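Propionate kinase (Francisella tularensis subsp. tularensis, PDB 3KHY) probably catalyses the reversible, magnesium-dependent transfer of a phosphoryl group from ATP to a short-chain carboxylate such as acetate, working as a homodimer. Local coordinates at residues His166-His174 against Asp217-Leu225; Thr176-Ala185 against Ile368-Glu379. All blocks are in the same frame, centred on the assembly; numbering follows the deposited sequence.

Interaction 1: residues His166-His174 against Asp217-Leu225; sequences HNIRKYGAH and DTSMGLTPL
Two successive amides, those of Tyr171 and Gly172, grip one carbonyl. Gly172 N reaches Gly221 O at 2.9 Å, in the carbonyl plane and on a lone pair; Tyr171 N reaches Gly221 O at 2.8 Å, from above that plane.

Lys170 supplies the charged contact. Its CG stands anti to the backbone N (chi1 174°) and the chain bends at chi3, which brings Lys170 NZ to Thr218 O at 2.6 Å, almost in line with the carbonyl bond. A long salt bridge to Asp217 OD1 is joined by a bridging water. Asp217 OD2 turns elsewhere, to Tyr310 and to Lys302 of the second subunit.

Apolar contacts flank these bonds. Leu222 CD1 meets the edge of the Tyr171 ring, 3.8 Å from CE2. Ala173 CB touches the selenium of selenomethionine Met220, with 3.6 Å between CB and SE.

Met220 SE also makes a sulfur-aromatic contact over one face of the His174 ring, while His174 ND1 bonds Ser206. His174 is a predicted transition-state stabiliser, and its ring stacks on that of His200 in the predicted ATP site. The contact packs the loop before helix 175-188 against the end of strand 214-218 and the turn after it, in an acetokinase-family fold.

Interaction 2: residues Thr176-Ala185 against Ile368-Glu379; sequences TSHKYVSEQA and IATNEELMIAQE
Ser177 OG and Thr370 OG1 share a hydrogen bond of 2.7 Å, and His200 ND1 also bonds Ser177 OG. Beside them, helices 176-185 and 372-379 cross nearly at right angles, axes 9.0 Å apart at 86°. Selenomethionine Met375 is the knob in a knobs-into-holes contact, set among Thr176, Lys179, Tyr180 and Glu183. Met375 CG is tight against Thr176 CG2, at 3.4 Å.

Tyr180 packs against the loop before helix 372-379. With chi1 at 174°, Tyr180 swings its ring away from its backbone N to Asn371. Asn371 CB lies over one face in a CH-pi contact, and Gln184 CG covers the opposite face. Met375 SE meets the ring edge as a Met-aromatic contact. Asn371 is also the N-cap of helix 372-379, its OD1 accepting from Leu374 N at 3.1 Å.

Lys179 bridges to Glu379 and more weakly to Glu183, though the position of its NZ is less sure; Glu379 OE1 bonds Ser96. Glu372, a predicted magnesium ligand, sets CG 3.6 Å from Ser177 CB and sends OE2 to Arg85. Toward the C-terminal end of 176-185, Ile368 CD1 packs 3.8 Å from Ala185 CB. A water joins Tyr180 OH to Ala369 O, donating to that carbonyl at 2.7 Å.

How the interactions relate
From the N terminus, the chain first reaches 166-174, in the loop between helices 160-164 and 175-188. Segment 176-185 follows almost at once on helix 175-188. The chain then runs through strands 196-201 and 205-211 to 217-225, where interaction 1 closes a loop of 42 intervening residues. Interaction 2 closes much later, at 368-379, after 182 intervening residues. The segments alternate, so the two loops cross. Interaction 1 ties the lead-in to helix 175-188 to the end of edge strand 214-218. Interaction 2 ties that helix to the C-terminal helix 372-382. The contacts touch where Ala173 O packs against His178 CD2, and their centres are about 19 Å apart.

Interaction 1: residues His166-His174 against Asp217-Leu225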
loop_
_atom_site.group_PDB
_atom_site.type_symbol
_atom_site.label_atom_id
_atom_site.label_comp_id
_atom_site.label_asym_id
_atom_site.label_seq_id
_atom_site.Cartn_x
_atom_site.Cartn_y
_atom_site.Cartn_z
ATOM N N HIS A 166 -6.452 -4.060 -20.013
ATOM C CA HIS A 166 -5.004 -4.135 -19.865
ATOM C C HIS A 166 -4.544 -4.986 -18.682
ATOM O O HIS A 166 -3.349 -5.076 -18.406
ATOM C CB HIS A 166 -4.393 -2.727 -19.844
ATOM C CG HIS A 166 -4.662 -1.949 -21.097
ATOM N ND1 HIS A 166 -5.562 -0.902 -21.151
ATOM C CD2 HIS A 166 -4.184 -2.095 -22.355
ATOM C CE1 HIS A 166 -5.603 -0.419 -22.379
ATOM N NE2 HIS A 166 -4.780 -1.126 -23.130
ATOM N N ASN A 167 -5.499 -5.618 -18.004
ATOM C CA ASN A 167 -5.184 -6.650 -17.020
ATOM C C ASN A 167 -4.355 -6.148 -15.835
ATOM O O ASN A 167 -3.577 -6.904 -15.250
ATOM C CB ASN A 167 -4.459 -7.804 -17.715
ATOM C CG ASN A 167 -5.260 -8.362 -18.881
ATOM O OD1 ASN A 167 -6.407 -8.777 -18.714
ATOM N ND2 ASN A 167 -4.667 -8.355 -20.068
ATOM N N ILE A 168 -4.510 -4.871 -15.499
ATOM C CA ILE A 168 -3.795 -4.305 -14.369
ATOM C C ILE A 168 -4.594 -4.546 -13.099
ATOM O O ILE A 168 -5.704 -4.022 -12.941
ATOM C CB ILE A 168 -3.530 -2.796 -14.548
ATOM C CG1 ILE A 168 -2.707 -2.559 -15.817
ATOM C CG2 ILE A 168 -2.827 -2.223 -13.323
ATOM C CD1 ILE A 168 -2.599 -1.098 -16.215
ATOM N N ARG A 169 -4.020 -5.350 -12.211
ATOM C CA ARG A 169 -4.641 -5.725 -10.928
ATOM C C ARG A 169 -3.548 -6.371 -10.081
ATOM O O ARG A 169 -2.438 -6.600 -10.558
ATOM C CB ARG A 169 -5.769 -6.746 -11.137
ATOM C CG ARG A 169 -5.244 -8.058 -11.736
ATOM C CD ARG A 169 -6.311 -8.972 -12.327
ATOM N NE ARG A 169 -7.191 -9.591 -11.336
ATOM C CZ ARG A 169 -8.505 -9.375 -11.264
ATOM N NH1 ARG A 169 -9.077 -8.540 -12.126
ATOM N NH2 ARG A 169 -9.251 -9.986 -10.333
ATOM N N LYS A 170 -3.864 -6.658 -8.824
ATOM C CA LYS A 170 -2.953 -7.403 -7.982
ATOM C C LYS A 170 -2.951 -8.879 -8.389
ATOM O O LYS A 170 -4.016 -9.496 -8.477
ATOM C CB LYS A 170 -3.386 -7.277 -6.521
ATOM C CG LYS A 170 -2.560 -8.159 -5.565
ATOM C CD LYS A 170 -3.016 -7.951 -4.131
ATOM C CE LYS A 170 -2.338 -6.708 -3.569
ATOM N NZ LYS A 170 -2.513 -6.576 -2.122
ATOM N N TYR A 171 -1.764 -9.428 -8.651
ATOM C CA TYR A 171 -1.591 -10.873 -8.864
ATOM C C TYR A 171 -0.845 -11.547 -7.716
ATOM O O TYR A 171 -1.050 -12.727 -7.448
ATOM C CB TYR A 171 -0.822 -11.152 -10.165
ATOM C CG TYR A 171 -1.579 -10.722 -11.387
ATOM C CD1 TYR A 171 -2.560 -11.531 -11.937
ATOM C CD2 TYR A 171 -1.334 -9.494 -11.982
ATOM C CE1 TYR A 171 -3.286 -11.128 -13.056
ATOM C CE2 TYR A 171 -2.046 -9.090 -13.101
ATOM C CZ TYR A 171 -3.019 -9.910 -13.632
ATOM O OH TYR A 171 -3.735 -9.501 -14.747
ATOM N N GLY A 172 0.042 -10.810 -7.059
ATOM C CA GLY A 172 0.883 -11.398 -6.029
ATOM C C GLY A 172 1.945 -12.304 -6.631
ATOM O O GLY A 172 2.038 -12.420 -7.860
ATOM N N ALA A 173 2.768 -12.915 -5.776
ATOM C CA ALA A 173 3.738 -13.919 -6.217
ATOM C C ALA A 173 4.165 -14.777 -5.025
ATOM O O ALA A 173 3.468 -14.793 -4.007
ATOM C CB ALA A 173 4.948 -13.259 -6.924
ATOM N N HIS A 174 5.305 -15.464 -5.128
ATOM C CA HIS A 174 5.670 -16.494 -4.151
ATOM C C HIS A 174 4.544 -17.517 -3.981
ATOM O O HIS A 174 4.470 -18.201 -2.960
ATOM C CB HIS A 174 5.975 -15.878 -2.777
ATOM C CG HIS A 174 7.310 -15.203 -2.693
ATOM N ND1 HIS A 174 7.567 -14.183 -1.801
ATOM C CD2 HIS A 174 8.463 -15.410 -3.373
ATOM C CE1 HIS A 174 8.819 -13.785 -1.941
ATOM N NE2 HIS A 174 9.386 -14.513 -2.888
ATOM N N ASP A 217 -5.823 -12.843 0.170
ATOM C CA ASP A 217 -5.166 -11.536 0.029
ATOM C C ASP A 217 -3.665 -11.785 0.113
ATOM O O ASP A 217 -3.232 -12.752 0.721
ATOM C CB ASP A 217 -5.639 -10.591 1.141
ATOM C CG ASP A 217 -5.426 -9.101 0.816
ATOM O OD1 ASP A 217 -4.760 -8.747 -0.186
ATOM O OD2 ASP A 217 -5.919 -8.276 1.612
ATOM N N THR A 218 -2.876 -10.926 -0.516
ATOM C CA THR A 218 -1.435 -11.087 -0.495
ATOM C C THR A 218 -0.787 -9.748 -0.786
ATOM O O THR A 218 -1.430 -8.839 -1.342
ATOM C CB THR A 218 -0.993 -12.152 -1.515
ATOM O OG1 THR A 218 0.370 -12.475 -1.301
ATOM C CG2 THR A 218 -1.196 -11.642 -2.947
ATOM N N SER A 219 0.489 -9.627 -0.430
ATOM C CA SER A 219 1.141 -8.314 -0.369
ATOM C C SER A 219 1.805 -7.824 -1.666
ATOM O O SER A 219 1.895 -6.613 -1.893
ATOM C CB SER A 219 2.125 -8.261 0.802
ATOM O OG SER A 219 3.222 -9.122 0.580
HETATM N N MSE A 220 2.277 -8.738 -2.515
HETATM C CA MSE A 220 2.838 -8.309 -3.810
HETATM C C MSE A 220 1.719 -7.864 -4.752
HETATM O O MSE A 220 0.558 -8.094 -4.467
HETATM C CB MSE A 220 3.710 -9.397 -4.436
HETATM C CG MSE A 220 5.078 -9.502 -3.760
HETATM SE SE MSE A 220 6.007 -11.141 -4.226
HETATM C CE MSE A 220 7.799 -10.658 -3.587
ATOM N N GLY A 221 2.045 -7.207 -5.859
ATOM C CA GLY A 221 0.989 -6.570 -6.633
ATOM C C GLY A 221 0.895 -7.101 -8.043
ATOM O O GLY A 221 0.783 -8.311 -8.260
ATOM N N LEU A 222 0.935 -6.185 -8.998
ATOM C CA LEU A 222 1.058 -6.548 -10.411
ATOM C C LEU A 222 2.312 -7.382 -10.607
ATOM O O LEU A 222 2.291 -8.409 -11.290
ATOM C CB LEU A 222 1.144 -5.277 -11.262
ATOM C CG LEU A 222 1.217 -5.392 -12.791
ATOM C CD1 LEU A 222 -0.128 -5.826 -13.341
ATOM C CD2 LEU A 222 1.603 -4.038 -13.372
ATOM N N THR A 223 3.405 -6.934 -9.990
ATOM C CA THR A 223 4.681 -7.647 -10.031
ATOM C C THR A 223 5.181 -7.891 -8.607
ATOM O O THR A 223 4.560 -7.430 -7.651
ATOM C CB THR A 223 5.752 -6.841 -10.784
ATOM O OG1 THR A 223 6.309 -5.857 -9.906
ATOM C CG2 THR A 223 5.172 -6.174 -12.034
ATOM N N PRO A 224 6.318 -8.599 -8.457
ATOM C CA PRO A 224 6.896 -8.838 -7.124
ATOM C C PRO A 224 7.604 -7.625 -6.479
ATOM O O PRO A 224 8.303 -7.806 -5.478
ATOM C CB PRO A 224 7.918 -9.971 -7.376
ATOM C CG PRO A 224 7.489 -10.595 -8.699
ATOM C CD PRO A 224 6.961 -9.431 -9.491
ATOM N N LEU A 225 7.432 -6.426 -7.025
ATOM C CA LEU A 225 7.991 -5.213 -6.406
ATOM C C LEU A 225 7.222 -4.725 -5.161
ATOM O O LEU A 225 7.814 -4.151 -4.247
ATOM C CB LEU A 225 8.034 -4.078 -7.428
ATOM C CG LEU A 225 8.427 -2.697 -6.895
ATOM C CD1 LEU A 225 9.843 -2.719 -6.316
ATOM C CD2 LEU A 225 8.316 -1.669 -8.001
HETATM O O HOH W 1 -5.631 -6.110 -1.284
HETATM O O HOH W 2 3.429 -10.847 -9.715
HETATM O O HOH W 3 2.500 -12.041 -2.904
#

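Interaction 2: residues Thr176-Ala185 against Ile368-Glu379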
loop_
_atom_site.group_PDB
_atom_site.type_symbol
_atom_site.label_atom_id
_atom_site.label_comp_id
_atom_site.label_asym_id
_atom_site.label_seq_id
_atom_site.Cartn_x
_atom_site.Cartn_y
_atom_site.Cartn_z
ATOM N N THR A 176 3.860 -20.442 -5.148
ATOM C CA THR A 176 4.221 -21.841 -4.949
ATOM C C THR A 176 4.719 -22.082 -3.518
ATOM O O THR A 176 4.475 -23.134 -2.944
ATOM C CB THR A 176 5.250 -22.290 -6.007
ATOM O OG1 THR A 176 4.644 -22.183 -7.308
ATOM C CG2 THR A 176 5.683 -23.725 -5.774
ATOM N N SER A 177 5.384 -21.090 -2.926
ATOM C CA SER A 177 5.835 -21.222 -1.543
ATOM C C SER A 177 4.653 -21.080 -0.569
ATOM O O SER A 177 4.522 -21.860 0.369
ATOM C CB SER A 177 6.936 -20.206 -1.242
ATOM O OG SER A 177 7.266 -20.198 0.142
ATOM N N HIS A 178 3.790 -20.088 -0.792
ATOM C CA HIS A 178 2.604 -19.934 0.047
ATOM C C HIS A 178 1.696 -21.161 0.014
ATOM O O HIS A 178 1.156 -21.572 1.035
ATOM C CB HIS A 178 1.828 -18.664 -0.326
ATOM C CG HIS A 178 2.551 -17.410 0.052
ATOM N ND1 HIS A 178 2.828 -17.088 1.361
ATOM C CD2 HIS A 178 3.077 -16.416 -0.701
ATOM C CE1 HIS A 178 3.495 -15.946 1.401
ATOM N NE2 HIS A 178 3.661 -15.518 0.163
ATOM N N LYS A 179 1.561 -21.767 -1.155
ATOM C CA LYS A 179 0.775 -22.992 -1.274
ATOM C C LYS A 179 1.407 -24.173 -0.533
ATOM O O LYS A 179 0.757 -24.846 0.264
ATOM C CB LYS A 179 0.586 -23.347 -2.749
ATOM C CG LYS A 179 -0.392 -24.500 -2.987
ATOM C CD LYS A 179 -0.728 -24.632 -4.465
ATOM C CE LYS A 179 -1.887 -25.601 -4.689
ATOM N NZ LYS A 179 -1.357 -26.950 -4.982
ATOM N N TYR A 180 2.678 -24.431 -0.811
ATOM C CA TYR A 180 3.390 -25.509 -0.144
ATOM C C TYR A 180 3.355 -25.327 1.376
ATOM O O TYR A 180 3.048 -26.256 2.109
ATOM C CB TYR A 180 4.837 -25.610 -0.639
ATOM C CG TYR A 180 5.637 -26.624 0.139
ATOM C CD1 TYR A 180 5.591 -27.974 -0.199
ATOM C CD2 TYR A 180 6.399 -26.245 1.234
ATOM C CE1 TYR A 180 6.296 -28.911 0.517
ATOM C CE2 TYR A 180 7.118 -27.182 1.967
ATOM C CZ TYR A 180 7.056 -28.513 1.600
ATOM O OH TYR A 180 7.749 -29.449 2.319
ATOM N N VAL A 181 3.664 -24.129 1.858
ATOM C CA VAL A 181 3.754 -23.919 3.312
ATOM C C VAL A 181 2.381 -24.019 4.002
ATOM O O VAL A 181 2.256 -24.586 5.090
ATOM C CB VAL A 181 4.476 -22.586 3.648
ATOM C CG1 VAL A 181 4.288 -22.213 5.112
ATOM C CG2 VAL A 181 5.968 -22.717 3.336
ATOM N N SER A 182 1.345 -23.476 3.372
ATOM C CA SER A 182 0.028 -23.571 3.965
ATOM C C SER A 182 -0.429 -25.028 3.933
ATOM O O SER A 182 -1.099 -25.477 4.852
ATOM C CB SER A 182 -0.984 -22.627 3.296
ATOM O OG SER A 182 -1.122 -22.903 1.915
ATOM N N GLU A 183 -0.047 -25.775 2.901
ATOM C CA GLU A 183 -0.324 -27.216 2.900
ATOM C C GLU A 183 0.360 -27.941 4.054
ATOM O O GLU A 183 -0.239 -28.819 4.664
ATOM C CB GLU A 183 0.041 -27.880 1.570
ATOM C CG GLU A 183 -0.939 -27.535 0.470
ATOM C CD GLU A 183 -0.673 -28.281 -0.817
ATOM O OE1 GLU A 183 0.284 -29.092 -0.869
ATOM O OE2 GLU A 183 -1.426 -28.048 -1.779
ATOM N N GLN A 184 1.609 -27.576 4.348
ATOM C CA GLN A 184 2.344 -28.202 5.447
ATOM C C GLN A 184 1.722 -27.822 6.786
ATOM O O GLN A 184 1.610 -28.653 7.685
ATOM C CB GLN A 184 3.826 -27.824 5.419
ATOM C CG GLN A 184 4.573 -28.352 4.213
ATOM C CD GLN A 184 4.506 -29.875 4.119
ATOM O OE1 GLN A 184 4.147 -30.429 3.084
ATOM N NE2 GLN A 184 4.827 -30.547 5.211
ATOM N N ALA A 185 1.295 -26.566 6.905
ATOM C CA ALA A 185 0.669 -26.090 8.134
ATOM C C ALA A 185 -0.600 -26.885 8.404
ATOM O O ALA A 185 -0.910 -27.220 9.551
ATOM C CB ALA A 185 0.354 -24.602 8.033
ATOM N N ILE A 368 8.085 -22.936 9.370
ATOM C CA ILE A 368 7.961 -24.080 8.476
ATOM C C ILE A 368 8.854 -23.827 7.272
ATOM O O ILE A 368 8.779 -22.766 6.649
ATOM C CB ILE A 368 6.494 -24.251 8.008
ATOM C CG1 ILE A 368 5.577 -24.493 9.211
ATOM C CG2 ILE A 368 6.383 -25.391 6.982
ATOM C CD1 ILE A 368 4.087 -24.710 8.821
ATOM N N ALA A 369 9.718 -24.779 6.957
ATOM C CA ALA A 369 10.655 -24.605 5.854
ATOM C C ALA A 369 9.901 -24.706 4.542
ATOM O O ALA A 369 9.099 -25.614 4.356
ATOM C CB ALA A 369 11.756 -25.664 5.918
ATOM N N THR A 370 10.140 -23.778 3.631
ATOM C CA THR A 370 9.484 -23.880 2.334
ATOM C C THR A 370 10.319 -24.775 1.410
ATOM O O THR A 370 11.506 -24.994 1.646
ATOM C CB THR A 370 9.200 -22.499 1.702
ATOM O OG1 THR A 370 8.356 -22.662 0.556
ATOM C CG2 THR A 370 10.477 -21.803 1.273
ATOM N N ASN A 371 9.692 -25.315 0.372
ATOM C CA ASN A 371 10.405 -26.182 -0.562
ATOM C C ASN A 371 9.693 -26.079 -1.902
ATOM O O ASN A 371 8.892 -26.935 -2.266
ATOM C CB ASN A 371 10.432 -27.636 -0.063
ATOM C CG ASN A 371 11.407 -28.515 -0.854
ATOM O OD1 ASN A 371 11.792 -28.187 -1.982
ATOM N ND2 ASN A 371 11.809 -29.629 -0.262
ATOM N N GLU A 372 9.952 -24.988 -2.608
ATOM C CA GLU A 372 9.217 -24.694 -3.829
ATOM C C GLU A 372 9.540 -25.716 -4.914
ATOM O O GLU A 372 8.699 -26.028 -5.736
ATOM C CB GLU A 372 9.553 -23.282 -4.314
ATOM C CG GLU A 372 9.064 -22.181 -3.376
ATOM C CD GLU A 372 10.043 -21.026 -3.264
ATOM O OE1 GLU A 372 11.014 -21.131 -2.474
ATOM O OE2 GLU A 372 9.839 -20.011 -3.964
ATOM N N GLU A 373 10.767 -26.230 -4.916
ATOM C CA GLU A 373 11.162 -27.201 -5.935
ATOM C C GLU A 373 10.376 -28.494 -5.743
ATOM O O GLU A 373 9.909 -29.086 -6.707
ATOM C CB GLU A 373 12.677 -27.473 -5.889
ATOM C CG GLU A 373 13.558 -26.230 -6.021
ATOM C CD GLU A 373 13.592 -25.379 -4.738
ATOM O OE1 GLU A 373 13.194 -25.869 -3.656
ATOM O OE2 GLU A 373 14.020 -24.207 -4.815
ATOM N N LEU A 374 10.221 -28.923 -4.496
ATOM C CA LEU A 374 9.383 -30.089 -4.201
ATOM C C LEU A 374 7.930 -29.854 -4.611
ATOM O O LEU A 374 7.273 -30.744 -5.145
ATOM C CB LEU A 374 9.463 -30.462 -2.714
ATOM C CG LEU A 374 8.602 -31.634 -2.233
ATOM C CD1 LEU A 374 8.896 -32.897 -3.033
ATOM C CD2 LEU A 374 8.827 -31.890 -0.740
HETATM N N MSE A 375 7.427 -28.648 -4.358
HETATM C CA MSE A 375 6.054 -28.329 -4.706
HETATM C C MSE A 375 5.859 -28.415 -6.218
HETATM O O MSE A 375 4.851 -28.923 -6.694
HETATM C CB MSE A 375 5.692 -26.927 -4.215
HETATM C CG MSE A 375 4.237 -26.556 -4.439
HETATM SE SE MSE A 375 3.001 -27.634 -3.350
HETATM C CE MSE A 375 1.342 -27.086 -4.171
ATOM N N ILE A 376 6.820 -27.889 -6.966
ATOM C CA ILE A 376 6.751 -27.958 -8.417
ATOM C C ILE A 376 6.773 -29.423 -8.867
ATOM O O ILE A 376 6.043 -29.805 -9.780
ATOM C CB ILE A 376 7.898 -27.176 -9.063
ATOM C CG1 ILE A 376 7.638 -25.668 -8.952
ATOM C CG2 ILE A 376 8.066 -27.566 -10.521
ATOM C CD1 ILE A 376 8.846 -24.828 -9.376
ATOM N N ALA A 377 7.595 -30.245 -8.215
ATOM C CA ALA A 377 7.663 -31.673 -8.545
ATOM C C ALA A 377 6.342 -32.372 -8.244
ATOM O O ALA A 377 5.897 -33.227 -9.009
ATOM C CB ALA A 377 8.803 -32.353 -7.801
ATOM N N GLN A 378 5.707 -31.999 -7.134
ATOM C CA GLN A 378 4.414 -32.581 -6.770
ATOM C C GLN A 378 3.298 -32.153 -7.717
ATOM O O GLN A 378 2.438 -32.961 -8.083
ATOM C CB GLN A 378 4.044 -32.227 -5.330
ATOM C CG GLN A 378 4.935 -32.873 -4.283
ATOM C CD GLN A 378 4.679 -32.325 -2.896
ATOM O OE1 GLN A 378 4.061 -31.271 -2.738
ATOM N NE2 GLN A 378 5.161 -33.031 -1.882
ATOM N N GLU A 379 3.295 -30.875 -8.095
ATOM C CA GLU A 379 2.320 -30.366 -9.056
ATOM C C GLU A 379 2.461 -31.069 -10.397
ATOM O O GLU A 379 1.475 -31.353 -11.084
ATOM C CB GLU A 379 2.525 -28.863 -9.255
ATOM C CG GLU A 379 2.077 -28.043 -8.076
ATOM C CD GLU A 379 0.576 -27.970 -8.017
ATOM O OE1 GLU A 379 -0.014 -27.427 -8.975
ATOM O OE2 GLU A 379 -0.009 -28.470 -7.035
HETATM O O HOH W 4 8.715 -28.208 4.926
HETATM O O HOH W 5 2.699 -30.337 -0.013
HETATM O O HOH W 6 4.994 -32.757 1.337
#